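Local coordinates for FAD:protein FMN transferase (Vibrio cholerae, PDB 6NXI) that probably transfers the FMN part of FAD onto a threonine hydroxyl of a target flavoprotein, using magnesium and releasing AMP, at residues L10-I21 against Q36-N47; K158-D167 against V179-L187. All blocks are in the same frame, centred on the assembly; numbering follows the deposited sequence. Where two conformers were deposited one is given.

Interaction 1. Residues L10-I21 against Q36-N47. With FAD (flavin-adenine dinucleotide), chain B.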
loop_
_atom_site.group_PDB
_atom_site.type_symbol
_atom_site.label_atom_id
_atom_site.label_comp_id
_atom_site.label_asym_id
_atom_site.label_seq_id
_atom_site.Cartn_x
_atom_site.Cartn_y
_atom_site.Cartn_z
ATOM N N LEU A 10 21.015 0.525 -4.098
ATOM C CA LEU A 10 20.529 -0.154 -5.301
ATOM C C LEU A 10 19.208 0.473 -5.744
ATOM O O LEU A 10 18.397 0.825 -4.883
ATOM C CB LEU A 10 20.290 -1.618 -4.950
ATOM C CG LEU A 10 21.486 -2.371 -4.376
ATOM C CD1 LEU A 10 21.083 -3.793 -4.083
ATOM C CD2 LEU A 10 22.691 -2.334 -5.309
ATOM N N SER A 11 19.010 0.602 -7.038
ATOM C CA SER A 11 17.749 1.175 -7.570
ATOM C C SER A 11 17.373 0.407 -8.820
ATOM O O SER A 11 18.268 -0.068 -9.553
ATOM C CB SER A 11 17.911 2.638 -7.833
ATOM O OG SER A 11 16.658 3.242 -8.079
ATOM N N GLY A 12 16.084 0.278 -9.044
ATOM C CA GLY A 12 15.582 -0.265 -10.298
ATOM C C GLY A 12 14.081 -0.134 -10.414
ATOM O O GLY A 12 13.425 0.409 -9.552
ATOM N N PRO A 13 13.516 -0.657 -11.521
ATOM C CA PRO A 13 12.104 -0.518 -11.817
ATOM C C PRO A 13 11.303 -1.699 -11.267
ATOM O O PRO A 13 11.725 -2.837 -11.354
ATOM C CB PRO A 13 12.086 -0.592 -13.360
ATOM C CG PRO A 13 13.202 -1.568 -13.691
ATOM C CD PRO A 13 14.236 -1.368 -12.594
ATOM N N THR A 14 10.136 -1.386 -10.732
ATOM C CA THR A 14 9.109 -2.397 -10.349
ATOM C C THR A 14 7.755 -1.707 -10.201
ATOM O O THR A 14 7.705 -0.593 -9.700
ATOM C CB THR A 14 9.527 -3.169 -9.082
ATOM O OG1 THR A 14 8.789 -4.399 -9.019
ATOM C CG2 THR A 14 9.313 -2.400 -7.799
ATOM N N MET A 15 6.701 -2.462 -10.501
ATOM C CA MET A 15 5.295 -2.110 -10.169
ATOM C C MET A 15 4.934 -0.712 -10.680
ATOM O O MET A 15 4.164 -0.015 -9.974
ATOM C CB MET A 15 5.099 -2.173 -8.669
ATOM C CG MET A 15 5.449 -3.545 -8.076
ATOM S SD MET A 15 5.198 -3.598 -6.311
ATOM C CE MET A 15 6.185 -5.019 -5.878
ATOM N N GLY A 16 5.487 -0.310 -11.817
ATOM C CA GLY A 16 5.109 0.983 -12.426
ATOM C C GLY A 16 5.858 2.113 -11.764
ATOM O O GLY A 16 5.560 3.284 -12.024
ATOM N N THR A 17 6.775 1.774 -10.861
ATOM C CA THR A 17 7.521 2.808 -10.088
ATOM C C THR A 17 8.996 2.376 -10.037
ATOM O O THR A 17 9.436 1.586 -10.891
ATOM C CB THR A 17 6.845 3.120 -8.736
ATOM O OG1 THR A 17 7.502 4.172 -7.986
ATOM C CG2 THR A 17 6.677 1.917 -7.831
ATOM N N THR A 18 9.673 2.795 -8.979
ATOM C CA THR A 18 11.095 2.460 -8.752
ATOM C C THR A 18 11.252 2.043 -7.299
ATOM O O THR A 18 10.484 2.453 -6.380
ATOM C CB THR A 18 12.060 3.618 -9.072
ATOM O OG1 THR A 18 11.683 4.624 -8.137
ATOM C CG2 THR A 18 12.013 4.043 -10.522
ATOM N N TYR A 19 12.205 1.153 -7.089
ATOM C CA TYR A 19 12.665 0.812 -5.736
ATOM C C TYR A 19 14.030 1.462 -5.474
ATOM O O TYR A 19 14.817 1.759 -6.395
ATOM C CB TYR A 19 12.764 -0.697 -5.532
ATOM C CG TYR A 19 13.822 -1.423 -6.320
ATOM C CD1 TYR A 19 13.506 -2.127 -7.469
ATOM C CD2 TYR A 19 15.128 -1.499 -5.856
ATOM C CE1 TYR A 19 14.477 -2.824 -8.172
ATOM C CE2 TYR A 19 16.112 -2.157 -6.566
ATOM C CZ TYR A 19 15.782 -2.820 -7.736
ATOM O OH TYR A 19 16.743 -3.521 -8.417
ATOM N N ASN A 20 14.276 1.662 -4.198
ATOM C CA ASN A 20 15.539 2.204 -3.665
ATOM C C ASN A 20 15.868 1.399 -2.426
ATOM O O ASN A 20 15.093 1.391 -1.488
ATOM C CB ASN A 20 15.484 3.678 -3.356
ATOM C CG ASN A 20 15.390 4.512 -4.603
ATOM O OD1 ASN A 20 16.357 4.632 -5.367
ATOM N ND2 ASN A 20 14.212 5.105 -4.787
ATOM N N ILE A 21 16.981 0.698 -2.462
ATOM C CA ILE A 21 17.415 -0.113 -1.313
ATOM C C ILE A 21 18.760 0.461 -0.877
ATOM O O ILE A 21 19.646 0.599 -1.725
ATOM C CB ILE A 21 17.439 -1.586 -1.687
ATOM C CG1 ILE A 21 15.999 -2.028 -1.994
ATOM C CG2 ILE A 21 18.121 -2.401 -0.579
ATOM C CD1 ILE A 21 15.915 -3.227 -2.829
ATOM N N GLN A 36 21.346 -7.565 -5.970
ATOM C CA GLN A 36 20.356 -6.901 -6.843
ATOM C C GLN A 36 19.707 -7.918 -7.771
ATOM O O GLN A 36 18.527 -7.816 -8.085
ATOM C CB GLN A 36 20.985 -5.802 -7.690
ATOM C CG GLN A 36 19.949 -4.947 -8.409
ATOM C CD GLN A 36 20.471 -3.562 -8.718
ATOM O OE1 GLN A 36 21.659 -3.384 -8.951
ATOM N NE2 GLN A 36 19.580 -2.591 -8.793
ATOM N N THR A 37 20.497 -8.892 -8.199
ATOM C CA THR A 37 19.966 -9.929 -9.110
ATOM C C THR A 37 18.814 -10.674 -8.422
ATOM O O THR A 37 17.768 -10.907 -9.061
ATOM C CB THR A 37 21.093 -10.864 -9.562
ATOM O OG1 THR A 37 22.045 -10.172 -10.378
ATOM C CG2 THR A 37 20.510 -12.000 -10.371
ATOM N N GLU A 38 18.961 -11.038 -7.163
ATOM C CA GLU A 38 17.895 -11.784 -6.461
ATOM C C GLU A 38 16.749 -10.836 -6.122
ATOM O O GLU A 38 15.602 -11.224 -6.206
ATOM C CB GLU A 38 18.443 -12.471 -5.226
ATOM C CG GLU A 38 17.401 -13.331 -4.548
ATOM C CD GLU A 38 16.743 -14.424 -5.364
ATOM O OE1 GLU A 38 17.176 -14.738 -6.512
ATOM O OE2 GLU A 38 15.775 -14.975 -4.849
ATOM N N ILE A 39 17.071 -9.604 -5.738
ATOM C CA ILE A 39 16.002 -8.623 -5.436
ATOM C C ILE A 39 15.142 -8.442 -6.681
ATOM O O ILE A 39 13.917 -8.447 -6.581
ATOM C CB ILE A 39 16.620 -7.294 -4.967
ATOM C CG1 ILE A 39 17.192 -7.490 -3.565
ATOM C CG2 ILE A 39 15.576 -6.183 -5.050
ATOM C CD1 ILE A 39 18.147 -6.382 -3.176
ATOM N N ASP A 40 15.749 -8.263 -7.846
ATOM C CA ASP A 40 14.976 -8.133 -9.104
ATOM C C ASP A 40 14.124 -9.392 -9.334
ATOM O O ASP A 40 12.989 -9.253 -9.761
ATOM C CB ASP A 40 15.878 -7.773 -10.272
ATOM C CG ASP A 40 16.353 -6.333 -10.198
ATOM O OD1 ASP A 40 15.610 -5.513 -9.618
ATOM O OD2 ASP A 40 17.432 -6.052 -10.747
ATOM N N ARG A 41 14.650 -10.586 -9.100
ATOM C CA ARG A 41 13.871 -11.841 -9.311
ATOM C C ARG A 41 12.663 -11.876 -8.362
ATOM O O ARG A 41 11.515 -12.312 -8.800
ATOM C CB ARG A 41 14.782 -13.054 -9.100
ATOM C CG ARG A 41 14.176 -14.363 -9.594
ATOM C CD ARG A 41 14.856 -15.597 -9.032
ATOM N NE ARG A 41 14.616 -15.728 -7.607
ATOM C CZ ARG A 41 13.485 -16.141 -7.053
ATOM N NH1 ARG A 41 12.497 -16.600 -7.800
ATOM N NH2 ARG A 41 13.376 -16.156 -5.741
ATOM N N LEU A 42 12.869 -11.494 -7.092
ATOM C CA LEU A 42 11.794 -11.559 -6.071
ATOM C C LEU A 42 10.718 -10.565 -6.501
ATOM O O LEU A 42 9.563 -10.885 -6.348
ATOM C CB LEU A 42 12.369 -11.279 -4.683
ATOM C CG LEU A 42 13.222 -12.404 -4.102
ATOM C CD1 LEU A 42 14.050 -11.892 -2.946
ATOM C CD2 LEU A 42 12.350 -13.560 -3.641
ATOM N N LEU A 43 11.112 -9.367 -6.909
ATOM C CA LEU A 43 10.088 -8.346 -7.247
ATOM C C LEU A 43 9.356 -8.711 -8.553
ATOM O O LEU A 43 8.135 -8.441 -8.658
ATOM C CB LEU A 43 10.749 -6.968 -7.277
ATOM C CG LEU A 43 11.169 -6.457 -5.916
ATOM C CD1 LEU A 43 11.937 -5.148 -6.067
ATOM C CD2 LEU A 43 9.987 -6.296 -4.987
ATOM N N GLU A 44 10.056 -9.265 -9.533
ATOM C CA GLU A 44 9.418 -9.777 -10.767
ATOM C C GLU A 44 8.410 -10.854 -10.399
ATOM O O GLU A 44 7.342 -10.827 -10.942
ATOM C CB GLU A 44 10.469 -10.256 -11.759
ATOM C CG GLU A 44 11.021 -9.079 -12.529
ATOM C CD GLU A 44 9.927 -8.447 -13.362
ATOM O OE1 GLU A 44 9.469 -7.334 -13.027
ATOM O OE2 GLU A 44 9.481 -9.115 -14.328
ATOM N N GLU A 45 8.742 -11.744 -9.461
ATOM C CA GLU A 45 7.759 -12.744 -8.970
ATOM C C GLU A 45 6.522 -12.045 -8.379
ATOM O O GLU A 45 5.420 -12.506 -8.578
ATOM C CB GLU A 45 8.433 -13.677 -7.974
ATOM C CG GLU A 45 7.526 -14.777 -7.437
ATOM C CD GLU A 45 8.315 -15.757 -6.577
ATOM O OE1 GLU A 45 8.988 -15.302 -5.620
ATOM O OE2 GLU A 45 8.295 -16.984 -6.917
ATOM N N VAL A 46 6.707 -11.014 -7.549
ATOM C CA VAL A 46 5.524 -10.333 -6.963
ATOM C C VAL A 46 4.648 -9.831 -8.114
ATOM O O VAL A 46 3.404 -9.887 -8.007
ATOM C CB VAL A 46 5.957 -9.189 -6.045
ATOM C CG1 VAL A 46 4.761 -8.393 -5.609
ATOM C CG2 VAL A 46 6.732 -9.656 -4.809
ATOM N N ASN A 47 5.285 -9.256 -9.122
ATOM C CA ASN A 47 4.542 -8.707 -10.291
ATOM C C ASN A 47 3.844 -9.844 -11.056
ATOM O O ASN A 47 2.664 -9.722 -11.415
ATOM C CB ASN A 47 5.452 -7.899 -11.198
ATOM C CG ASN A 47 5.746 -6.506 -10.680
ATOM O OD1 ASN A 47 4.932 -5.603 -10.919
ATOM N ND2 ASN A 47 6.835 -6.354 -9.943
HETATM P PA FAD B . -2.416 3.222 -2.044
HETATM O O1A FAD B . -2.921 4.495 -1.465
HETATM O O2A FAD B . -1.542 2.345 -1.239
HETATM O O5B FAD B . -3.639 2.344 -2.580
HETATM C C5B FAD B . -4.389 2.947 -3.668
HETATM C C4B FAD B . -4.622 1.958 -4.783
HETATM O O4B FAD B . -5.386 0.809 -4.342
HETATM C C3B FAD B . -5.418 2.575 -5.932
HETATM O O3B FAD B . -4.524 3.111 -6.908
HETATM C C2B FAD B . -6.261 1.400 -6.442
HETATM O O2B FAD B . -5.519 0.588 -7.325
HETATM C C1B FAD B . -6.545 0.639 -5.154
HETATM N N9A FAD B . -7.688 1.077 -4.383
HETATM C C8A FAD B . -8.400 2.282 -4.472
HETATM N N7A FAD B . -9.293 2.389 -3.519
HETATM C C5A FAD B . -9.231 1.215 -2.796
HETATM C C6A FAD B . -9.962 0.750 -1.693
HETATM N N6A FAD B . -10.901 1.466 -1.048
HETATM N N1A FAD B . -9.598 -0.448 -1.193
HETATM C C2A FAD B . -8.643 -1.156 -1.829
HETATM N N3A FAD B . -7.881 -0.815 -2.876
HETATM C C4A FAD B . -8.243 0.401 -3.321
HETATM N N1 FAD B . 1.152 0.676 -12.255
HETATM C C2 FAD B . 1.399 0.771 -13.608
HETATM O O2 FAD B . 1.186 1.846 -14.210
HETATM N N3 FAD B . 1.904 -0.270 -14.319
HETATM C C4 FAD B . 2.177 -1.485 -13.745
HETATM O O4 FAD B . 2.601 -2.413 -14.420
HETATM C C4X FAD B . 1.912 -1.633 -12.343
HETATM N N5 FAD B . 2.150 -2.794 -11.767
HETATM C C5X FAD B . 1.879 -2.916 -10.424
HETATM C C6 FAD B . 2.104 -4.156 -9.791
HETATM C C7 FAD B . 1.863 -4.365 -8.449
HETATM C C7M FAD B . 2.133 -5.720 -7.836
HETATM C C8 FAD B . 1.387 -3.280 -7.676
HETATM C C8M FAD B . 1.088 -3.437 -6.208
HETATM C C9 FAD B . 1.155 -2.045 -8.291
HETATM C C9A FAD B . 1.400 -1.832 -9.655
HETATM N N10 FAD B . 1.154 -0.618 -10.307
HETATM C C10 FAD B . 1.399 -0.474 -11.662
HETATM C "C1'" FAD B . 0.715 0.561 -9.531
HETATM C "C2'" FAD B . -0.723 0.557 -9.154
HETATM O "O2'" FAD B . -1.545 0.612 -10.317
HETATM C "C3'" FAD B . -1.017 1.788 -8.280
HETATM O "O3'" FAD B . -0.807 3.001 -8.968
HETATM C "C4'" FAD B . -0.150 1.897 -7.040
HETATM O "O4'" FAD B . 0.030 0.605 -6.483
HETATM C "C5'" FAD B . -0.710 2.897 -6.048
HETATM O "O5'" FAD B . 0.055 2.784 -4.822
HETATM P P FAD B . -0.109 3.893 -3.705
HETATM O O1P FAD B . -0.083 5.239 -4.274
HETATM O O2P FAD B . 0.854 3.410 -2.644
HETATM O O3P FAD B . -1.628 3.602 -3.344
HETATM O O HOH W 1 21.413 0.037 -8.655
HETATM O O HOH W 2 12.779 -5.589 -10.758
HETATM O O HOH W 3 10.082 -6.156 -10.670
#
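Tyr19 and Asp40 meet through a short hydrogen bond between the beta hairpin 10-21 and the helix 36-47. Tyr19 OH donates to Asp40 OD1 at 2.6 Å, on the syn side but out of the carboxylate plane. The same hydroxyl accepts from Gln36 NE2 at 3.0 Å. That bond is nearly straight (168°) and lies in the amide plane, which is turned 70° from the ring. Gln36 gets there because CG is anti to its backbone N (chi1 -170°) and the chain runs on extended. At the turn, Asn47 ND2 donates to Thr14 OG1 at 2.9 Å and also to Leu43 O, one helical turn back.

Waters add three bridges. They join Ser11 N to Gln36 NE2, Pro13 O to Asp40 OD1, and Thr14 OG1 to Glu44 OE1.

Among the apolar contacts, Ile39 CG2 lies against one face of the Tyr19 ring, offset toward the rim. The backbone N of Gly12, in the same hairpin, lies over the opposite face. Leu43 CD1 reaches Tyr19 CD1 at 3.7 Å. Ile21 CD1 meets Ile39 CG2, also at 3.7 Å. Met15 CE packs on Val46 CG1 at 3.7 Å.

The type I' turn 14-17 meets the flavin in the FAD pocket: Met15 O is 3.1 Å from FAD N10. Asn47 OD1 also faces the flavin. The Tyr19 hydroxyl is both donor and acceptor, and two acceptors grip the Asn47 amide, so the rotation of both groups is fixed.

Interaction 2. Residues K158-D167 against V179-L187. With MG (magnesium ion), chain D; FAD (flavin-adenine dinucleotide), chain B.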
loop_
_atom_site.group_PDB
_atom_site.type_symbol
_atom_site.label_atom_id
_atom_site.label_comp_id
_atom_site.label_asym_id
_atom_site.label_seq_id
_atom_site.Cartn_x
_atom_site.Cartn_y
_atom_site.Cartn_z
ATOM N N LYS A 158 2.485 -3.735 -2.874
ATOM C CA LYS A 158 3.747 -2.960 -2.803
ATOM C C LYS A 158 4.424 -3.215 -1.438
ATOM O O LYS A 158 5.618 -3.498 -1.408
ATOM C CB LYS A 158 3.471 -1.480 -3.038
ATOM C CG LYS A 158 4.564 -0.681 -3.702
ATOM C CD LYS A 158 3.976 0.568 -4.381
ATOM C CE LYS A 158 3.514 1.564 -3.352
ATOM N NZ LYS A 158 3.423 2.932 -3.896
ATOM N N GLY A 159 3.693 -3.069 -0.337
ATOM C CA GLY A 159 4.142 -3.373 1.033
ATOM C C GLY A 159 4.640 -4.787 1.090
ATOM O O GLY A 159 5.649 -5.041 1.718
ATOM N N TRP A 160 3.914 -5.717 0.449
ATOM C CA TRP A 160 4.358 -7.129 0.398
ATOM C C TRP A 160 5.745 -7.202 -0.244
ATOM O O TRP A 160 6.625 -7.903 0.344
ATOM C CB TRP A 160 3.344 -7.992 -0.378
ATOM C CG TRP A 160 3.843 -9.396 -0.548
ATOM C CD1 TRP A 160 4.294 -9.943 -1.706
ATOM C CD2 TRP A 160 3.926 -10.441 0.451
ATOM N NE1 TRP A 160 4.670 -11.243 -1.497
ATOM C CE2 TRP A 160 4.477 -11.570 -0.188
ATOM C CE3 TRP A 160 3.608 -10.536 1.809
ATOM C CZ2 TRP A 160 4.705 -12.758 0.495
ATOM C CZ3 TRP A 160 3.842 -11.698 2.496
ATOM C CH2 TRP A 160 4.408 -12.800 1.840
ATOM N N GLY A 161 5.966 -6.542 -1.398
ATOM C CA GLY A 161 7.294 -6.594 -2.069
ATOM C C GLY A 161 8.379 -6.050 -1.117
ATOM O O GLY A 161 9.465 -6.624 -1.026
ATOM N N VAL A 162 8.061 -4.996 -0.367
ATOM C CA VAL A 162 9.014 -4.402 0.604
ATOM C C VAL A 162 9.382 -5.441 1.660
ATOM O O VAL A 162 10.580 -5.675 1.890
ATOM C CB VAL A 162 8.472 -3.127 1.249
ATOM C CG1 VAL A 162 9.330 -2.723 2.449
ATOM C CG2 VAL A 162 8.344 -2.010 0.220
ATOM N N ASP A 163 8.373 -6.172 2.165
ATOM C CA ASP A 163 8.619 -7.214 3.180
ATOM C C ASP A 163 9.447 -8.333 2.576
ATOM O O ASP A 163 10.333 -8.893 3.287
ATOM C CB ASP A 163 7.302 -7.731 3.740
ATOM C CG ASP A 163 6.554 -6.784 4.647
ATOM O OD1 ASP A 163 7.186 -5.885 5.262
ATOM O OD2 ASP A 163 5.347 -6.976 4.783
ATOM N N VAL A 164 9.109 -8.772 1.367
ATOM C CA VAL A 164 9.865 -9.871 0.693
ATOM C C VAL A 164 11.346 -9.484 0.556
ATOM O O VAL A 164 12.230 -10.299 0.916
ATOM C CB VAL A 164 9.224 -10.209 -0.664
ATOM C CG1 VAL A 164 10.154 -11.038 -1.515
ATOM C CG2 VAL A 164 7.876 -10.878 -0.439
ATOM N N VAL A 165 11.619 -8.272 0.129
ATOM C CA VAL A 165 13.031 -7.813 -0.026
ATOM C C VAL A 165 13.720 -7.683 1.344
ATOM O O VAL A 165 14.910 -8.090 1.479
ATOM C CB VAL A 165 13.093 -6.537 -0.856
ATOM C CG1 VAL A 165 14.455 -5.875 -0.787
ATOM C CG2 VAL A 165 12.600 -6.789 -2.283
ATOM N N ALA A 166 13.037 -7.138 2.339
ATOM C CA ALA A 166 13.592 -6.953 3.713
ATOM C C ALA A 166 13.958 -8.336 4.244
ATOM O O ALA A 166 15.082 -8.530 4.772
ATOM C CB ALA A 166 12.651 -6.190 4.605
ATOM N N ASP A 167 13.087 -9.334 4.046
ATOM C CA ASP A 167 13.399 -10.699 4.544
ATOM C C ASP A 167 14.573 -11.292 3.781
ATOM O O ASP A 167 15.383 -11.991 4.426
ATOM C CB ASP A 167 12.212 -11.644 4.413
ATOM C CG ASP A 167 11.065 -11.322 5.342
ATOM O OD1 ASP A 167 11.213 -10.461 6.224
ATOM O OD2 ASP A 167 10.028 -11.961 5.181
ATOM N N VAL A 179 14.531 -0.397 2.806
ATOM C CA VAL A 179 13.905 -0.865 1.557
ATOM C C VAL A 179 12.757 0.092 1.242
ATOM O O VAL A 179 11.904 0.234 2.126
ATOM C CB VAL A 179 13.383 -2.291 1.726
ATOM C CG1 VAL A 179 12.622 -2.725 0.513
ATOM C CG2 VAL A 179 14.537 -3.244 2.065
ATOM N N GLU A 180 12.735 0.704 0.066
ATOM C CA GLU A 180 11.661 1.656 -0.317
ATOM C C GLU A 180 11.163 1.296 -1.725
ATOM O O GLU A 180 11.985 1.139 -2.638
ATOM C CB GLU A 180 12.193 3.085 -0.218
ATOM C CG GLU A 180 11.173 4.140 -0.649
ATOM C CD GLU A 180 11.334 4.599 -2.073
ATOM O OE1 GLU A 180 12.449 5.081 -2.420
ATOM O OE2 GLU A 180 10.415 4.395 -2.871
ATOM N N ILE A 181 9.871 1.033 -1.863
ATOM C CA ILE A 181 9.231 0.830 -3.190
ATOM C C ILE A 181 8.049 1.775 -3.329
ATOM O O ILE A 181 7.136 1.711 -2.537
ATOM C CB ILE A 181 8.775 -0.619 -3.348
ATOM C CG1 ILE A 181 9.905 -1.621 -3.106
ATOM C CG2 ILE A 181 8.161 -0.809 -4.706
ATOM C CD1 ILE A 181 9.418 -3.083 -3.173
ATOM N N GLY A 182 8.121 2.683 -4.297
ATOM C CA GLY A 182 7.051 3.651 -4.513
ATOM C C GLY A 182 6.669 4.373 -3.230
ATOM O O GLY A 182 5.452 4.573 -2.978
ATOM N N GLY A 183 7.613 4.643 -2.321
ATOM C CA GLY A 183 7.342 5.395 -1.099
ATOM C C GLY A 183 6.980 4.552 0.113
ATOM O O GLY A 183 6.993 5.121 1.229
ATOM N N GLU A 184 6.688 3.258 -0.059
ATOM C CA GLU A 184 6.440 2.351 1.082
ATOM C C GLU A 184 7.818 1.878 1.557
ATOM O O GLU A 184 8.682 1.592 0.677
ATOM C CB GLU A 184 5.643 1.126 0.643
ATOM C CG GLU A 184 4.143 1.271 0.897
ATOM C CD GLU A 184 3.466 2.556 0.469
ATOM O OE1 GLU A 184 2.770 2.535 -0.567
ATOM O OE2 GLU A 184 3.670 3.633 1.160
ATOM N N ILE A 185 8.043 1.928 2.861
ATOM C CA ILE A 185 9.392 1.751 3.441
ATOM C C ILE A 185 9.414 0.677 4.516
ATOM O O ILE A 185 8.509 0.551 5.340
ATOM C CB ILE A 185 9.880 3.099 3.981
ATOM C CG1 ILE A 185 9.951 4.138 2.875
ATOM C CG2 ILE A 185 11.196 2.900 4.709
ATOM C CD1 ILE A 185 10.194 5.544 3.412
ATOM N N ARG A 186 10.525 -0.025 4.586
ATOM C CA ARG A 186 10.824 -0.825 5.779
ATOM C C ARG A 186 12.288 -0.630 6.168
ATOM O O ARG A 186 13.143 -0.658 5.264
ATOM C CB ARG A 186 10.518 -2.298 5.553
ATOM C CG ARG A 186 10.730 -3.113 6.806
ATOM C CD ARG A 186 9.918 -4.397 6.732
ATOM N NE ARG A 186 10.513 -5.358 7.626
ATOM C CZ ARG A 186 10.223 -6.644 7.637
ATOM N NH1 ARG A 186 9.362 -7.142 6.759
ATOM N NH2 ARG A 186 10.847 -7.426 8.521
ATOM N N LEU A 187 12.528 -0.447 7.460
ATOM C CA LEU A 187 13.855 -0.082 8.000
ATOM C C LEU A 187 14.333 -1.102 9.015
ATOM O O LEU A 187 13.510 -1.664 9.766
ATOM C CB LEU A 187 13.730 1.239 8.752
ATOM C CG LEU A 187 13.102 2.411 8.035
ATOM C CD1 LEU A 187 12.956 3.592 8.983
ATOM C CD2 LEU A 187 13.941 2.750 6.793
HETATM MG MG MG D . 0.579 2.034 -0.998
HETATM P PA FAD B . -2.416 3.222 -2.044
HETATM O O1A FAD B . -2.921 4.495 -1.465
HETATM O O2A FAD B . -1.542 2.345 -1.239
HETATM O O5B FAD B . -3.639 2.344 -2.580
HETATM C C5B FAD B . -4.389 2.947 -3.668
HETATM C C4B FAD B . -4.622 1.958 -4.783
HETATM O O4B FAD B . -5.386 0.809 -4.342
HETATM C C3B FAD B . -5.418 2.575 -5.932
HETATM O O3B FAD B . -4.524 3.111 -6.908
HETATM C C2B FAD B . -6.261 1.400 -6.442
HETATM O O2B FAD B . -5.519 0.588 -7.325
HETATM C C1B FAD B . -6.545 0.639 -5.154
HETATM N N9A FAD B . -7.688 1.077 -4.383
HETATM C C8A FAD B . -8.400 2.282 -4.472
HETATM N N7A FAD B . -9.293 2.389 -3.519
HETATM C C5A FAD B . -9.231 1.215 -2.796
HETATM C C6A FAD B . -9.962 0.750 -1.693
HETATM N N6A FAD B . -10.901 1.466 -1.048
HETATM N N1A FAD B . -9.598 -0.448 -1.193
HETATM C C2A FAD B . -8.643 -1.156 -1.829
HETATM N N3A FAD B . -7.881 -0.815 -2.876
HETATM C C4A FAD B . -8.243 0.401 -3.321
HETATM N N1 FAD B . 1.152 0.676 -12.255
HETATM C C2 FAD B . 1.399 0.771 -13.608
HETATM O O2 FAD B . 1.186 1.846 -14.210
HETATM N N3 FAD B . 1.904 -0.270 -14.319
HETATM C C4 FAD B . 2.177 -1.485 -13.745
HETATM O O4 FAD B . 2.601 -2.413 -14.420
HETATM C C4X FAD B . 1.912 -1.633 -12.343
HETATM N N5 FAD B . 2.150 -2.794 -11.767
HETATM C C5X FAD B . 1.879 -2.916 -10.424
HETATM C C6 FAD B . 2.104 -4.156 -9.791
HETATM C C7 FAD B . 1.863 -4.365 -8.449
HETATM C C7M FAD B . 2.133 -5.720 -7.836
HETATM C C8 FAD B . 1.387 -3.280 -7.676
HETATM C C8M FAD B . 1.088 -3.437 -6.208
HETATM C C9 FAD B . 1.155 -2.045 -8.291
HETATM C C9A FAD B . 1.400 -1.832 -9.655
HETATM N N10 FAD B . 1.154 -0.618 -10.307
HETATM C C10 FAD B . 1.399 -0.474 -11.662
HETATM C "C1'" FAD B . 0.715 0.561 -9.531
HETATM C "C2'" FAD B . -0.723 0.557 -9.154
HETATM O "O2'" FAD B . -1.545 0.612 -10.317
HETATM C "C3'" FAD B . -1.017 1.788 -8.280
HETATM O "O3'" FAD B . -0.807 3.001 -8.968
HETATM C "C4'" FAD B . -0.150 1.897 -7.040
HETATM O "O4'" FAD B . 0.030 0.605 -6.483
HETATM C "C5'" FAD B . -0.710 2.897 -6.048
HETATM O "O5'" FAD B . 0.055 2.784 -4.822
HETATM P P FAD B . -0.109 3.893 -3.705
HETATM O O1P FAD B . -0.083 5.239 -4.274
HETATM O O2P FAD B . 0.854 3.410 -2.644
HETATM O O3P FAD B . -1.628 3.602 -3.344
HETATM O O HOH W 4 0.641 0.063 -2.302
HETATM O O HOH W 5 0.032 3.434 1.105
#
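The guanidinium of Arg186, in the beta hairpin 179-187 packed on the helix 158-167, has Ala166 CB over one face, 3.7 Å above the plane and toward the rim. Asp163 lies at its edge. Arg186 NH1 donates to Asp163 OD1 at 2.9 Å, as part of a salt bridge. The two planes are 74° apart. NH1 meets the oxygen from above the carboxylate plane, and the bond is bent (146°). In the conformer given, Asp167 OD1 adds a long, weaker salt bridge to NH2. Asp163 is also held by Ser264 and by the backbone N of Cys265 and Met266. These bonds probably help to stabilise its negative charge.

Val162 lies at the middle of the apolar contact. Its CG1 touches Arg186 CB at 3.4 Å and Val179 CG1 at 3.8 Å. Its CG2, anti to the carbonyl carbon, lies against Ile181 CG1. Val165 and Ala166 extend the apolar surface over Val179.

The type I' turn 181-184 brings the contact to the cofactor. In the conformer given, Lys158 bends at chi3 (70°), and its NZ donates to Gly182 O at 2.8 Å and to FAD O2P at 2.9 Å. The ammonium thus ties the turn to the phosphate, whose negative charge it probably helps to offset. Asp269 binds the same magnesium ion as Glu184. Glu184 OE1 is 2.3 Å from that metal, which also takes FAD O2A and O2P.

How the interactions relate
Interaction 1 comes first along the chain and closes before interaction 2 opens. Their centres are 10 Å apart. Both hairpins lie in the same antiparallel sheet, where strands 17-24 and 177-181 are neighbours. Backbone hydrogen bonds of Asn20 with Glu180 and Thr18 with Gly182 join them. Helices 32-50 and 157-171 touch each other too: Leu42 meets Val164, and Leu43 meets Val165. Leu43 also reaches Ile181, so the two helices and the sheet share one apolar interior here. Both hairpin turns face FAD. Interaction 1 meets the flavin ring. Interaction 2 meets one phosphate through Lys158 and both through the magnesium ion that Glu184 binds. Neighbouring hairpins, with their helices, thus serve two parts of the cofactor.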